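Local coordinates for protein nidogen-1 (Mus musculus, PDB 1GL4) that serves as a sulfated basement-membrane glycoprotein that binds laminin, collagen IV and perlecan, here represented by an EGF-like module and the G2 beta-barrel domain, at residues 49-54 with 75-80; 88-93 with 264-269; 81-86 with 116-121; 134-139 with 151-156. One frame throughout, in Å; residues are numbered along the deposited sequence.

Interaction 1: residues 49-54 with 75-80; sequences PQRVNG and DLHSYV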
loop_
_atom_site.group_PDB
_atom_site.type_symbol
_atom_site.label_atom_id
_atom_site.label_comp_id
_atom_site.label_asym_id
_atom_site.label_seq_id
_atom_site.Cartn_x
_atom_site.Cartn_y
_atom_site.Cartn_z
ATOM N N PRO A 49 9.752 1.906 -9.767
ATOM C CA PRO A 49 9.393 1.122 -8.580
ATOM C C PRO A 49 9.852 1.947 -7.371
ATOM O O PRO A 49 10.876 2.638 -7.446
ATOM C CB PRO A 49 10.238 -0.151 -8.719
ATOM C CG PRO A 49 10.480 -0.265 -10.192
ATOM C CD PRO A 49 10.733 1.181 -10.594
ATOM N N GLN A 50 9.103 1.889 -6.273
ATOM C CA GLN A 50 9.471 2.618 -5.058
ATOM C C GLN A 50 9.235 1.726 -3.847
ATOM O O GLN A 50 8.341 0.879 -3.857
ATOM C CB GLN A 50 8.645 3.901 -4.906
ATOM C CG GLN A 50 8.903 4.986 -5.960
ATOM C CD GLN A 50 10.322 5.542 -5.919
ATOM O OE1 GLN A 50 10.881 5.782 -4.845
ATOM N NE2 GLN A 50 10.903 5.769 -7.096
ATOM N N ARG A 51 10.043 1.917 -2.809
ATOM C CA ARG A 51 9.914 1.130 -1.591
ATOM C C ARG A 51 9.711 2.025 -0.374
ATOM O O ARG A 51 10.257 3.125 -0.309
ATOM C CB ARG A 51 11.160 0.261 -1.400
ATOM C CG ARG A 51 11.334 -0.791 -2.484
ATOM C CD ARG A 51 12.588 -1.634 -2.275
ATOM N NE ARG A 51 13.811 -0.857 -2.440
ATOM C CZ ARG A 51 15.037 -1.373 -2.401
ATOM N NH1 ARG A 51 15.209 -2.675 -2.204
ATOM N NH2 ARG A 51 16.090 -0.585 -2.559
ATOM N N VAL A 52 8.908 1.548 0.577
ATOM C CA VAL A 52 8.625 2.278 1.809
ATOM C C VAL A 52 9.030 1.381 2.982
ATOM O O VAL A 52 8.646 0.212 3.032
ATOM C CB VAL A 52 7.119 2.610 1.936
ATOM C CG1 VAL A 52 6.913 3.696 2.983
ATOM C CG2 VAL A 52 6.558 3.053 0.591
ATOM N N ASN A 53 9.805 1.925 3.919
ATOM C CA ASN A 53 10.269 1.159 5.074
ATOM C C ASN A 53 10.066 1.895 6.392
ATOM O O ASN A 53 10.135 3.125 6.450
ATOM C CB ASN A 53 11.757 0.823 4.928
ATOM C CG ASN A 53 12.024 -0.187 3.833
ATOM O OD1 ASN A 53 11.584 -1.333 3.910
ATOM N ND2 ASN A 53 12.747 0.234 2.806
ATOM N N GLY A 54 9.835 1.132 7.455
ATOM C CA GLY A 54 9.641 1.732 8.761
ATOM C C GLY A 54 9.404 0.700 9.847
ATOM O O GLY A 54 9.394 -0.503 9.589
ATOM N N ASP A 75 9.015 -4.801 11.703
ATOM C CA ASP A 75 9.295 -4.166 10.410
ATOM C C ASP A 75 8.105 -4.058 9.457
ATOM O O ASP A 75 7.247 -4.941 9.416
ATOM C CB ASP A 75 10.392 -4.928 9.658
ATOM C CG ASP A 75 11.724 -4.905 10.372
ATOM O OD1 ASP A 75 12.239 -3.804 10.645
ATOM O OD2 ASP A 75 12.262 -5.997 10.652
ATOM N N LEU A 76 8.072 -2.974 8.684
ATOM C CA LEU A 76 7.041 -2.770 7.667
ATOM C C LEU A 76 7.789 -2.480 6.369
ATOM O O LEU A 76 8.658 -1.605 6.332
ATOM C CB LEU A 76 6.119 -1.589 8.014
ATOM C CG LEU A 76 4.959 -1.346 7.033
ATOM C CD1 LEU A 76 3.847 -0.582 7.725
ATOM C CD2 LEU A 76 5.445 -0.584 5.799
ATOM N N HIS A 77 7.477 -3.237 5.319
ATOM C CA HIS A 77 8.101 -3.056 4.012
ATOM C C HIS A 77 6.987 -3.016 2.962
ATOM O O HIS A 77 6.139 -3.910 2.908
ATOM C CB HIS A 77 9.055 -4.217 3.711
ATOM C CG HIS A 77 9.770 -4.087 2.403
ATOM N ND1 HIS A 77 10.832 -3.228 2.217
ATOM C CD2 HIS A 77 9.554 -4.683 1.205
ATOM C CE1 HIS A 77 11.239 -3.299 0.961
ATOM N NE2 HIS A 77 10.479 -4.174 0.327
ATOM N N SER A 78 6.985 -1.984 2.126
ATOM C CA SER A 78 5.950 -1.853 1.110
ATOM C C SER A 78 6.573 -1.585 -0.265
ATOM O O SER A 78 7.589 -0.898 -0.366
ATOM C CB SER A 78 4.994 -0.727 1.515
ATOM O OG SER A 78 3.826 -0.721 0.723
ATOM N N TYR A 79 5.960 -2.132 -1.313
ATOM C CA TYR A 79 6.448 -1.994 -2.690
ATOM C C TYR A 79 5.327 -1.505 -3.629
ATOM O O TYR A 79 4.174 -1.956 -3.533
ATOM C CB TYR A 79 6.969 -3.363 -3.176
ATOM C CG TYR A 79 7.743 -3.370 -4.488
ATOM C CD1 TYR A 79 9.135 -3.266 -4.497
ATOM C CD2 TYR A 79 7.086 -3.496 -5.714
ATOM C CE1 TYR A 79 9.857 -3.288 -5.696
ATOM C CE2 TYR A 79 7.799 -3.519 -6.926
ATOM C CZ TYR A 79 9.183 -3.415 -6.903
ATOM O OH TYR A 79 9.905 -3.444 -8.076
ATOM N N VAL A 80 5.672 -0.579 -4.526
ATOM C CA VAL A 80 4.730 -0.039 -5.508
ATOM C C VAL A 80 5.477 0.434 -6.749
ATOM O O VAL A 80 6.665 0.760 -6.680
ATOM C CB VAL A 80 3.954 1.186 -4.964
ATOM C CG1 VAL A 80 3.096 0.797 -3.791
ATOM C CG2 VAL A 80 4.934 2.270 -4.554
HETATM O O HOH W 1 11.325 -2.878 6.410
HETATM O O HOH W 2 12.022 -1.625 9.047
#
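Asn53 and His77 form a non-hydrogen-bonded pair of the antiparallel hairpin, and here side chains supply the polar link: His77 ND1 donates to Asn53 OD1 over 2.7 Å, at 163° about the hydrogen. The amide oxygen lies at the imidazole edge, in its plane, and the two side chains run side by side. With its CG opposite the backbone N (chi1 -178°), the ring leans over the neighbouring strand. Backbone bonds flank this pair, two each at Gln50–Val80, Val52–Ser78 and Gly54–Leu76; the shortest joins Gln50 N to Val80 O, 2.7 Å.

Apolar contacts divide between the two faces. Beside His77, Arg51 sets its stem next to both aromatic rings, CD at the His77 edge, 3.9 Å from His77 CE1, and CG 3.9 Å from Tyr79 CD1, while its guanidinium stands steeply, 85° from the tyrosine plane. Pro49 CB reaches Tyr79 CZ at 3.9 Å. On the reverse face, compact Val52 meets Ser78, CB to CB 4.0 Å, and Ser78 OG turns to Thr89 and Tyr88 of the next strand.

His77 and Tyr79 take part in perlecan binding, and His77 NE2 bonds to a polar side chain of another protein's chain. A leucine in place of His77 would probably leave Asn53 OD1 without its donor and the partner protein without its polar mate. The ND1 bond probably holds the ring's rotation, leaving NE2 turned to the partner protein.

Interaction 2: residues 88-93 with 264-269; sequences YTAIST and ERILRY
Arg265 O is gripped by two donors of the opposite strand end: Thr93 N approaches nearly along the carbonyl axis at 3.0 Å, whereas Ser92 OG donates from 3.1 Å, well above the carbonyl plane. Serine suits this place because its short arm, with OG opposite the backbone N (chi1 -175°), can stretch to a main-chain oxygen. Arg265 and Ile266 together face Asn261, a G1 beta bulge, and Arg265 has the positive phi (49°) that such a bulge requires.

Beyond it the strands pair regularly, antiparallel, with two backbone bonds each at Ile91–Leu267 and Thr89–Tyr269. On one face Ile266 bridges two neighbours. Its CD1 meets Ala90 CB at 3.8 Å and covers one face of the Arg268 guanidinium, 3.1 Å above the plane and over its centre. Alanine is small enough to let the arginine, extended from CG to NE, pass close by, Arg268 NH1 3.8 Å from Ala90 CB. A water in the guanidinium plane accepts from Arg268 NH1 at 2.9 Å, and NH1 also bonds to the backbone of another protein's chain, in keeping with the role of Arg268 in perlecan binding.

The other face is apolar: Ile91 CD1 touches Tyr269 CE1 at 4.0 Å. These residues and Thr89 pack on Ile108 and Ile112 of helix 107-115, while strands 69-81 and 248-261 flank the pair within the barrel wall.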
loop_
_atom_site.group_PDB
_atom_site.type_symbol
_atom_site.label_atom_id
_atom_site.label_comp_id
_atom_site.label_asym_id
_atom_site.label_seq_id
_atom_site.Cartn_x
_atom_site.Cartn_y
_atom_site.Cartn_z
ATOM N N TYR A 88 1.697 -3.224 -2.240
ATOM C CA TYR A 88 1.898 -4.499 -1.553
ATOM C C TYR A 88 2.627 -4.225 -0.240
ATOM O O TYR A 88 3.736 -3.691 -0.244
ATOM C CB TYR A 88 2.751 -5.441 -2.405
ATOM C CG TYR A 88 2.236 -5.707 -3.804
ATOM C CD1 TYR A 88 2.352 -4.746 -4.808
ATOM C CD2 TYR A 88 1.678 -6.946 -4.138
ATOM C CE1 TYR A 88 1.933 -5.010 -6.116
ATOM C CE2 TYR A 88 1.256 -7.222 -5.441
ATOM C CZ TYR A 88 1.389 -6.248 -6.425
ATOM O OH TYR A 88 0.984 -6.512 -7.717
ATOM N N THR A 89 2.021 -4.595 0.884
ATOM C CA THR A 89 2.645 -4.344 2.180
ATOM C C THR A 89 2.863 -5.609 3.011
ATOM O O THR A 89 1.999 -6.488 3.066
ATOM C CB THR A 89 1.796 -3.341 3.014
ATOM O OG1 THR A 89 1.669 -2.105 2.298
ATOM C CG2 THR A 89 2.453 -3.069 4.365
ATOM N N ALA A 90 4.031 -5.693 3.646
ATOM C CA ALA A 90 4.381 -6.828 4.502
ATOM C C ALA A 90 4.796 -6.309 5.874
ATOM O O ALA A 90 5.578 -5.362 5.981
ATOM C CB ALA A 90 5.521 -7.626 3.889
ATOM N N ILE A 91 4.270 -6.934 6.920
ATOM C CA ILE A 91 4.588 -6.539 8.280
ATOM C C ILE A 91 4.988 -7.813 9.018
ATOM O O ILE A 91 4.158 -8.690 9.244
ATOM C CB ILE A 91 3.362 -5.877 8.945
ATOM C CG1 ILE A 91 2.920 -4.672 8.101
ATOM C CG2 ILE A 91 3.703 -5.460 10.370
ATOM C CD1 ILE A 91 1.602 -4.029 8.522
ATOM N N SER A 92 6.259 -7.935 9.384
ATOM C CA SER A 92 6.663 -9.167 10.042
ATOM C C SER A 92 7.319 -9.102 11.388
ATOM O O SER A 92 8.145 -8.240 11.675
ATOM C CB SER A 92 7.533 -10.026 9.143
ATOM O OG SER A 92 7.788 -11.253 9.811
ATOM N N THR A 93 6.964 -10.131 12.145
ATOM C CA THR A 93 7.321 -10.388 13.516
ATOM C C THR A 93 6.052 -9.856 14.150
ATOM O O THR A 93 6.058 -8.897 14.914
ATOM C CB THR A 93 8.566 -9.619 14.011
ATOM O OG1 THR A 93 8.365 -8.207 13.870
ATOM C CG2 THR A 93 9.803 -10.069 13.231
ATOM N N GLU A 264 5.675 -17.880 9.168
ATOM C CA GLU A 264 6.667 -16.818 9.069
ATOM C C GLU A 264 6.245 -15.605 9.898
ATOM O O GLU A 264 6.949 -14.597 9.941
ATOM C CB GLU A 264 6.886 -16.423 7.597
ATOM C CG GLU A 264 7.368 -17.588 6.725
ATOM C CD GLU A 264 7.896 -17.166 5.360
ATOM O OE1 GLU A 264 8.156 -18.061 4.532
ATOM O OE2 GLU A 264 8.063 -15.954 5.107
ATOM N N ARG A 265 5.103 -15.723 10.569
ATOM C CA ARG A 265 4.573 -14.643 11.400
ATOM C C ARG A 265 4.580 -13.332 10.631
ATOM O O ARG A 265 5.127 -12.323 11.086
ATOM C CB ARG A 265 5.400 -14.496 12.676
ATOM C CG ARG A 265 5.301 -15.681 13.608
ATOM C CD ARG A 265 6.055 -15.414 14.891
ATOM N NE ARG A 265 5.795 -16.436 15.897
ATOM C CZ ARG A 265 6.133 -16.320 17.178
ATOM N NH1 ARG A 265 6.746 -15.223 17.608
ATOM N NH2 ARG A 265 5.855 -17.299 18.030
ATOM N N ILE A 266 3.954 -13.347 9.462
ATOM C CA ILE A 266 3.916 -12.161 8.629
ATOM C C ILE A 266 2.500 -11.795 8.222
ATOM O O ILE A 266 1.698 -12.657 7.865
ATOM C CB ILE A 266 4.789 -12.366 7.369
ATOM C CG1 ILE A 266 4.699 -11.144 6.458
ATOM C CG2 ILE A 266 4.358 -13.631 6.642
ATOM C CD1 ILE A 266 5.698 -11.174 5.314
ATOM N N LEU A 267 2.200 -10.503 8.302
ATOM C CA LEU A 267 0.896 -9.970 7.942
ATOM C C LEU A 267 1.055 -9.293 6.577
ATOM O O LEU A 267 1.965 -8.484 6.391
ATOM C CB LEU A 267 0.470 -8.954 9.008
ATOM C CG LEU A 267 -0.877 -8.240 8.973
ATOM C CD1 LEU A 267 -2.031 -9.230 9.114
ATOM C CD2 LEU A 267 -0.902 -7.228 10.119
ATOM N N ARG A 268 0.178 -9.627 5.631
ATOM C CA ARG A 268 0.243 -9.060 4.282
ATOM C C ARG A 268 -1.051 -8.371 3.830
ATOM O O ARG A 268 -2.155 -8.884 4.046
ATOM C CB ARG A 268 0.610 -10.163 3.274
ATOM C CG ARG A 268 1.969 -10.833 3.523
ATOM C CD ARG A 268 2.222 -11.972 2.533
ATOM N NE ARG A 268 3.548 -12.574 2.682
ATOM C CZ ARG A 268 4.690 -11.961 2.371
ATOM N NH1 ARG A 268 4.674 -10.724 1.892
ATOM N NH2 ARG A 268 5.852 -12.582 2.540
ATOM N N TYR A 269 -0.901 -7.201 3.207
ATOM C CA TYR A 269 -2.031 -6.421 2.697
ATOM C C TYR A 269 -1.728 -5.994 1.257
ATOM O O TYR A 269 -0.621 -5.538 0.967
ATOM C CB TYR A 269 -2.233 -5.141 3.523
ATOM C CG TYR A 269 -2.552 -5.323 4.990
ATOM C CD1 TYR A 269 -1.865 -4.587 5.957
ATOM C CD2 TYR A 269 -3.593 -6.154 5.413
ATOM C CE1 TYR A 269 -2.205 -4.660 7.306
ATOM C CE2 TYR A 269 -3.945 -6.233 6.770
ATOM C CZ TYR A 269 -3.249 -5.481 7.704
ATOM O OH TYR A 269 -3.596 -5.515 9.035
HETATM O O HOH W 3 -0.625 -2.092 0.846
HETATM O O HOH W 4 3.051 -8.438 1.006
#

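Interaction 3: residues 81-86 with 116-121; sequences VMNHGR and FAVEQD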
loop_
_atom_site.group_PDB
_atom_site.type_symbol
_atom_site.label_atom_id
_atom_site.label_comp_id
_atom_site.label_asym_id
_atom_site.label_seq_id
_atom_site.Cartn_x
_atom_site.Cartn_y
_atom_site.Cartn_z
ATOM N N VAL A 81 4.785 0.464 -7.884
ATOM C CA VAL A 81 5.372 0.953 -9.123
ATOM C C VAL A 81 4.536 2.159 -9.552
ATOM O O VAL A 81 3.321 2.043 -9.750
ATOM C CB VAL A 81 5.335 -0.105 -10.250
ATOM C CG1 VAL A 81 5.915 0.497 -11.535
ATOM C CG2 VAL A 81 6.147 -1.336 -9.845
ATOM N N MET A 82 5.179 3.315 -9.700
ATOM C CA MET A 82 4.455 4.520 -10.086
ATOM C C MET A 82 3.568 4.284 -11.305
ATOM O O MET A 82 3.992 3.688 -12.300
ATOM C CB MET A 82 5.427 5.675 -10.381
ATOM C CG MET A 82 6.367 6.037 -9.232
ATOM S SD MET A 82 5.553 6.472 -7.669
ATOM C CE MET A 82 4.326 7.722 -8.236
ATOM N N ASN A 83 2.327 4.751 -11.201
ATOM C CA ASN A 83 1.330 4.648 -12.263
ATOM C C ASN A 83 0.677 3.272 -12.435
ATOM O O ASN A 83 -0.152 3.092 -13.330
ATOM C CB ASN A 83 1.925 5.112 -13.601
ATOM C CG ASN A 83 0.894 5.781 -14.498
ATOM O OD1 ASN A 83 1.155 6.045 -15.672
ATOM N ND2 ASN A 83 -0.283 6.068 -13.947
ATOM N N HIS A 84 1.041 2.299 -11.602
ATOM C CA HIS A 84 0.414 0.979 -11.694
ATOM C C HIS A 84 -0.796 0.917 -10.758
ATOM O O HIS A 84 -1.775 0.225 -11.035
ATOM C CB HIS A 84 1.399 -0.141 -11.335
ATOM C CG HIS A 84 2.364 -0.478 -12.434
ATOM N ND1 HIS A 84 2.962 -1.716 -12.546
ATOM C CD2 HIS A 84 2.862 0.273 -13.447
ATOM C CE1 HIS A 84 3.787 -1.713 -13.578
ATOM N NE2 HIS A 84 3.746 -0.518 -14.141
ATOM N N GLY A 85 -0.703 1.630 -9.639
ATOM C CA GLY A 85 -1.796 1.680 -8.683
ATOM C C GLY A 85 -1.934 0.560 -7.661
ATOM O O GLY A 85 -2.889 0.563 -6.880
ATOM N N ARG A 86 -1.005 -0.391 -7.633
ATOM C CA ARG A 86 -1.118 -1.479 -6.666
ATOM C C ARG A 86 -0.045 -1.426 -5.576
ATOM O O ARG A 86 1.150 -1.386 -5.866
ATOM C CB ARG A 86 -1.076 -2.826 -7.390
ATOM C CG ARG A 86 -1.519 -4.015 -6.531
ATOM C CD ARG A 86 -1.894 -5.213 -7.404
ATOM N NE ARG A 86 -2.248 -6.397 -6.619
ATOM C CZ ARG A 86 -3.321 -6.502 -5.840
ATOM N NH1 ARG A 86 -4.179 -5.495 -5.722
ATOM N NH2 ARG A 86 -3.534 -7.630 -5.170
ATOM N N PHE A 116 0.104 6.535 -3.742
ATOM C CA PHE A 116 0.492 6.262 -5.125
ATOM C C PHE A 116 -0.599 5.797 -6.090
ATOM O O PHE A 116 -0.308 5.120 -7.077
ATOM C CB PHE A 116 1.651 5.253 -5.132
ATOM C CG PHE A 116 2.880 5.743 -4.413
ATOM C CD1 PHE A 116 3.240 5.221 -3.174
ATOM C CD2 PHE A 116 3.664 6.748 -4.965
ATOM C CE1 PHE A 116 4.362 5.698 -2.493
ATOM C CE2 PHE A 116 4.786 7.232 -4.295
ATOM C CZ PHE A 116 5.135 6.705 -3.054
ATOM N N ALA A 117 -1.846 6.177 -5.826
ATOM C CA ALA A 117 -2.962 5.783 -6.689
ATOM C C ALA A 117 -2.767 6.293 -8.119
ATOM O O ALA A 117 -2.087 7.292 -8.336
ATOM C CB ALA A 117 -4.273 6.335 -6.131
ATOM N N VAL A 118 -3.364 5.607 -9.090
ATOM C CA VAL A 118 -3.251 6.038 -10.485
ATOM C C VAL A 118 -4.002 7.360 -10.609
ATOM O O VAL A 118 -5.183 7.440 -10.268
ATOM C CB VAL A 118 -3.878 5.011 -11.451
ATOM C CG1 VAL A 118 -3.827 5.544 -12.890
ATOM C CG2 VAL A 118 -3.128 3.686 -11.354
ATOM N N GLU A 119 -3.312 8.391 -11.091
ATOM C CA GLU A 119 -3.906 9.714 -11.235
ATOM C C GLU A 119 -4.744 9.834 -12.513
ATOM O O GLU A 119 -4.274 9.542 -13.612
ATOM C CB GLU A 119 -2.794 10.780 -11.197
ATOM C CG GLU A 119 -1.976 10.745 -9.891
ATOM C CD GLU A 119 -0.882 11.808 -9.808
ATOM O OE1 GLU A 119 -0.067 11.920 -10.748
ATOM O OE2 GLU A 119 -0.822 12.526 -8.789
ATOM N N GLN A 120 -5.994 10.258 -12.357
ATOM C CA GLN A 120 -6.908 10.403 -13.489
ATOM C C GLN A 120 -7.346 11.844 -13.715
ATOM O O GLN A 120 -7.631 12.574 -12.763
ATOM C CB GLN A 120 -8.144 9.531 -13.266
ATOM C CG GLN A 120 -7.840 8.045 -13.182
ATOM C CD GLN A 120 -9.067 7.217 -12.867
ATOM O OE1 GLN A 120 -9.045 5.990 -12.978
ATOM N NE2 GLN A 120 -10.146 7.882 -12.463
ATOM N N ASP A 121 -7.401 12.247 -14.982
ATOM C CA ASP A 121 -7.808 13.602 -15.349
ATOM C C ASP A 121 -6.956 14.649 -14.641
ATOM O O ASP A 121 -5.731 14.627 -14.732
ATOM C CB ASP A 121 -9.289 13.822 -15.011
ATOM C CG ASP A 121 -10.216 12.957 -15.849
ATOM O OD1 ASP A 121 -10.192 13.086 -17.093
ATOM O OD2 ASP A 121 -10.971 12.147 -15.266
HETATM O O HOH W 5 0.902 6.245 -9.386
#
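Met82 lays its thioether against the Phe116 ring, SD 3.3 Å from Phe116 CD2 and CE 3.5 Å from the same carbon. This is a Met-aromatic contact made at a slant: SD sits 4.2 Å from the centroid of the Phe116 ring, 54° off its normal. The chain is bent at chi2 and chi3, which brings sulfur and methyl together beside the CD2–CE2 bond of Phe116. An alanine in place of Met82 would probably open a gap beside that bond.

Met82 and Asn83 are the central residues of a type II turn, closed by His84 N bonding to Val81 O; asparagine tolerates the positive phi (77°) at its second corner. A water links the segments, accepting from Asn83 N at 2.7 Å and donating to Phe116 O at 2.8 Å. Val118 CG2 presses on Gly85 CA at 3.6 Å, where a side chain would collide with the methyl, and Gly85 N is buried with no partner in the model.

Phe116 leaves helix 107-115 and also meets the Phe127 ring, while strand 118-119 runs parallel to strand 266-276. The turn connecting strands 69-81 and 86-92 thereby rests on the exit of the helix.

Interaction 4: residues 134-139 with 151-156; sequences FTRQAE and LKQQFS
Phe134 and Phe155 form an offset stack, their ring centroids 3.9 Å apart and planes within 13° of parallel. Phe134 CZ sits over the middle of the Phe155 ring. CG of Phe134 lies between its backbone N and carbonyl carbon (chi1 66°), which carries the ring across onto its neighbour; flat rings suit side-chain neighbours that point the same way across a hydrogen-bonded pair.

Backbone bonds hold the antiparallel hairpin of strands 133-142 and 149-156, part of the G2 barrel wall, in pairs at Phe134–Phe155, Arg136–Gln153 and Ala138–Leu151. The stacked face turns inward, with Phe155 packing on Ile111 and Met115 of helix 107-115.

Apolar packing continues along that face: Leu151 CD2 meets Arg136 CD at 3.8 Å and Ala138 CB at 3.9 Å. Arg136's buried guanidinium is satisfied elsewhere, NH1 by Pro107 O and NE by Gln229 OE1. On the reverse face Thr135 OG1 donates to Gln154 OE1 over a short 2.5 Å, possible because the glutamine bends at chi2 (62°).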
loop_
_atom_site.group_PDB
_atom_site.type_symbol
_atom_site.label_atom_id
_atom_site.label_comp_id
_atom_site.label_asym_id
_atom_site.label_seq_id
_atom_site.Cartn_x
_atom_site.Cartn_y
_atom_site.Cartn_z
ATOM N N PHE A 134 4.100 13.800 5.795
ATOM C CA PHE A 134 2.815 14.104 6.419
ATOM C C PHE A 134 2.548 13.245 7.647
ATOM O O PHE A 134 3.266 12.279 7.912
ATOM C CB PHE A 134 1.667 13.925 5.401
ATOM C CG PHE A 134 1.448 12.490 4.944
ATOM C CD1 PHE A 134 0.477 11.688 5.545
ATOM C CD2 PHE A 134 2.194 11.958 3.892
ATOM C CE1 PHE A 134 0.249 10.384 5.105
ATOM C CE2 PHE A 134 1.974 10.650 3.441
ATOM C CZ PHE A 134 0.998 9.859 4.049
ATOM N N THR A 135 1.523 13.626 8.403
ATOM C CA THR A 135 1.121 12.889 9.598
ATOM C C THR A 135 -0.298 12.378 9.364
ATOM O O THR A 135 -1.146 13.106 8.845
ATOM C CB THR A 135 1.091 13.791 10.849
ATOM O OG1 THR A 135 2.395 14.332 11.086
ATOM C CG2 THR A 135 0.645 12.990 12.071
ATOM N N ARG A 136 -0.546 11.130 9.747
ATOM C CA ARG A 136 -1.856 10.512 9.595
ATOM C C ARG A 136 -2.382 10.077 10.957
ATOM O O ARG A 136 -1.751 9.261 11.633
ATOM C CB ARG A 136 -1.774 9.278 8.686
ATOM C CG ARG A 136 -3.116 8.560 8.472
ATOM C CD ARG A 136 -2.944 7.064 8.166
ATOM N NE ARG A 136 -4.168 6.458 7.634
ATOM C CZ ARG A 136 -4.311 5.162 7.366
ATOM N NH1 ARG A 136 -3.309 4.317 7.586
ATOM N NH2 ARG A 136 -5.451 4.710 6.845
ATOM N N GLN A 137 -3.518 10.638 11.366
ATOM C CA GLN A 137 -4.149 10.261 12.629
ATOM C C GLN A 137 -5.409 9.511 12.220
ATOM O O GLN A 137 -6.256 10.076 11.534
ATOM C CB GLN A 137 -4.572 11.491 13.442
ATOM C CG GLN A 137 -3.464 12.459 13.824
ATOM C CD GLN A 137 -4.017 13.711 14.496
ATOM O OE1 GLN A 137 -4.512 13.657 15.627
ATOM N NE2 GLN A 137 -3.949 14.846 13.795
ATOM N N ALA A 138 -5.538 8.249 12.622
ATOM C CA ALA A 138 -6.726 7.479 12.264
ATOM C C ALA A 138 -7.340 6.728 13.443
ATOM O O ALA A 138 -6.659 6.386 14.412
ATOM C CB ALA A 138 -6.392 6.497 11.143
ATOM N N GLU A 139 -8.645 6.482 13.351
ATOM C CA GLU A 139 -9.364 5.748 14.383
ATOM C C GLU A 139 -10.342 4.806 13.703
ATOM O O GLU A 139 -10.888 5.131 12.645
ATOM C CB GLU A 139 -10.151 6.692 15.293
ATOM C CG GLU A 139 -9.307 7.580 16.182
ATOM C CD GLU A 139 -10.153 8.362 17.170
ATOM O OE1 GLU A 139 -9.585 9.169 17.934
ATOM O OE2 GLU A 139 -11.387 8.166 17.184
ATOM N N LEU A 151 -4.655 4.770 15.498
ATOM C CA LEU A 151 -3.448 4.636 14.689
ATOM C C LEU A 151 -2.794 5.987 14.426
ATOM O O LEU A 151 -3.481 6.974 14.154
ATOM C CB LEU A 151 -3.799 3.973 13.351
ATOM C CG LEU A 151 -2.748 3.941 12.233
ATOM C CD1 LEU A 151 -3.109 2.846 11.248
ATOM C CD2 LEU A 151 -2.663 5.287 11.524
ATOM N N LYS A 152 -1.467 6.030 14.528
ATOM C CA LYS A 152 -0.721 7.251 14.241
ATOM C C LYS A 152 0.466 6.876 13.366
ATOM O O LYS A 152 1.250 5.991 13.714
ATOM C CB LYS A 152 -0.222 7.932 15.518
ATOM C CG LYS A 152 0.495 9.250 15.236
ATOM C CD LYS A 152 0.732 10.063 16.502
ATOM C CE LYS A 152 1.294 11.440 16.163
ATOM N NZ LYS A 152 1.465 12.303 17.371
ATOM N N GLN A 153 0.582 7.535 12.216
ATOM C CA GLN A 153 1.676 7.262 11.289
ATOM C C GLN A 153 2.351 8.549 10.839
ATOM O O GLN A 153 1.683 9.525 10.490
ATOM C CB GLN A 153 1.162 6.485 10.067
ATOM C CG GLN A 153 0.966 4.979 10.310
ATOM C CD GLN A 153 0.244 4.272 9.163
ATOM O OE1 GLN A 153 0.475 3.088 8.898
ATOM N NE2 GLN A 153 -0.645 4.987 8.497
ATOM N N GLN A 154 3.680 8.549 10.864
ATOM C CA GLN A 154 4.455 9.709 10.448
ATOM C C GLN A 154 5.310 9.349 9.241
ATOM O O GLN A 154 6.033 8.349 9.260
ATOM C CB GLN A 154 5.353 10.187 11.590
ATOM C CG GLN A 154 6.236 11.380 11.233
ATOM C CD GLN A 154 5.437 12.624 10.873
ATOM O OE1 GLN A 154 4.499 13.002 11.581
ATOM N NE2 GLN A 154 5.814 13.274 9.774
ATOM N N PHE A 155 5.208 10.164 8.194
ATOM C CA PHE A 155 5.965 9.961 6.963
ATOM C C PHE A 155 6.989 11.090 6.870
ATOM O O PHE A 155 6.631 12.270 6.964
ATOM C CB PHE A 155 5.026 9.986 5.757
ATOM C CG PHE A 155 3.969 8.906 5.788
ATOM C CD1 PHE A 155 2.908 8.975 6.687
ATOM C CD2 PHE A 155 4.040 7.825 4.919
ATOM C CE1 PHE A 155 1.928 7.978 6.720
ATOM C CE2 PHE A 155 3.068 6.819 4.939
ATOM C CZ PHE A 155 2.011 6.899 5.844
ATOM N N SER A 156 8.251 10.732 6.667
ATOM C CA SER A 156 9.324 11.724 6.634
ATOM C C SER A 156 10.097 11.881 5.325
ATOM O O SER A 156 11.294 12.175 5.347
ATOM C CB SER A 156 10.315 11.418 7.765
ATOM O OG SER A 156 9.630 11.161 8.978
#

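In the fold
From the N terminus, 49-54 pairs with 75-80, so interaction 1 closes the first hairpin of the barrel. The turn at 81-86 follows and opens interaction 3. Next comes 88-93, whose strand lies against 75-80, giving interactions 1 and 2 a continuous stretch of wall. Interaction 3 closes at 116-121, after helix 107-115, whereas interaction 2 waits for 264-269 near the C terminus; the two therefore cross. Interaction 4, a local hairpin closed by 151-156, falls wholly within the long span that interaction 2 bridges. Together they tie early strands to the last one and bring the barrel wall and the helix exit together.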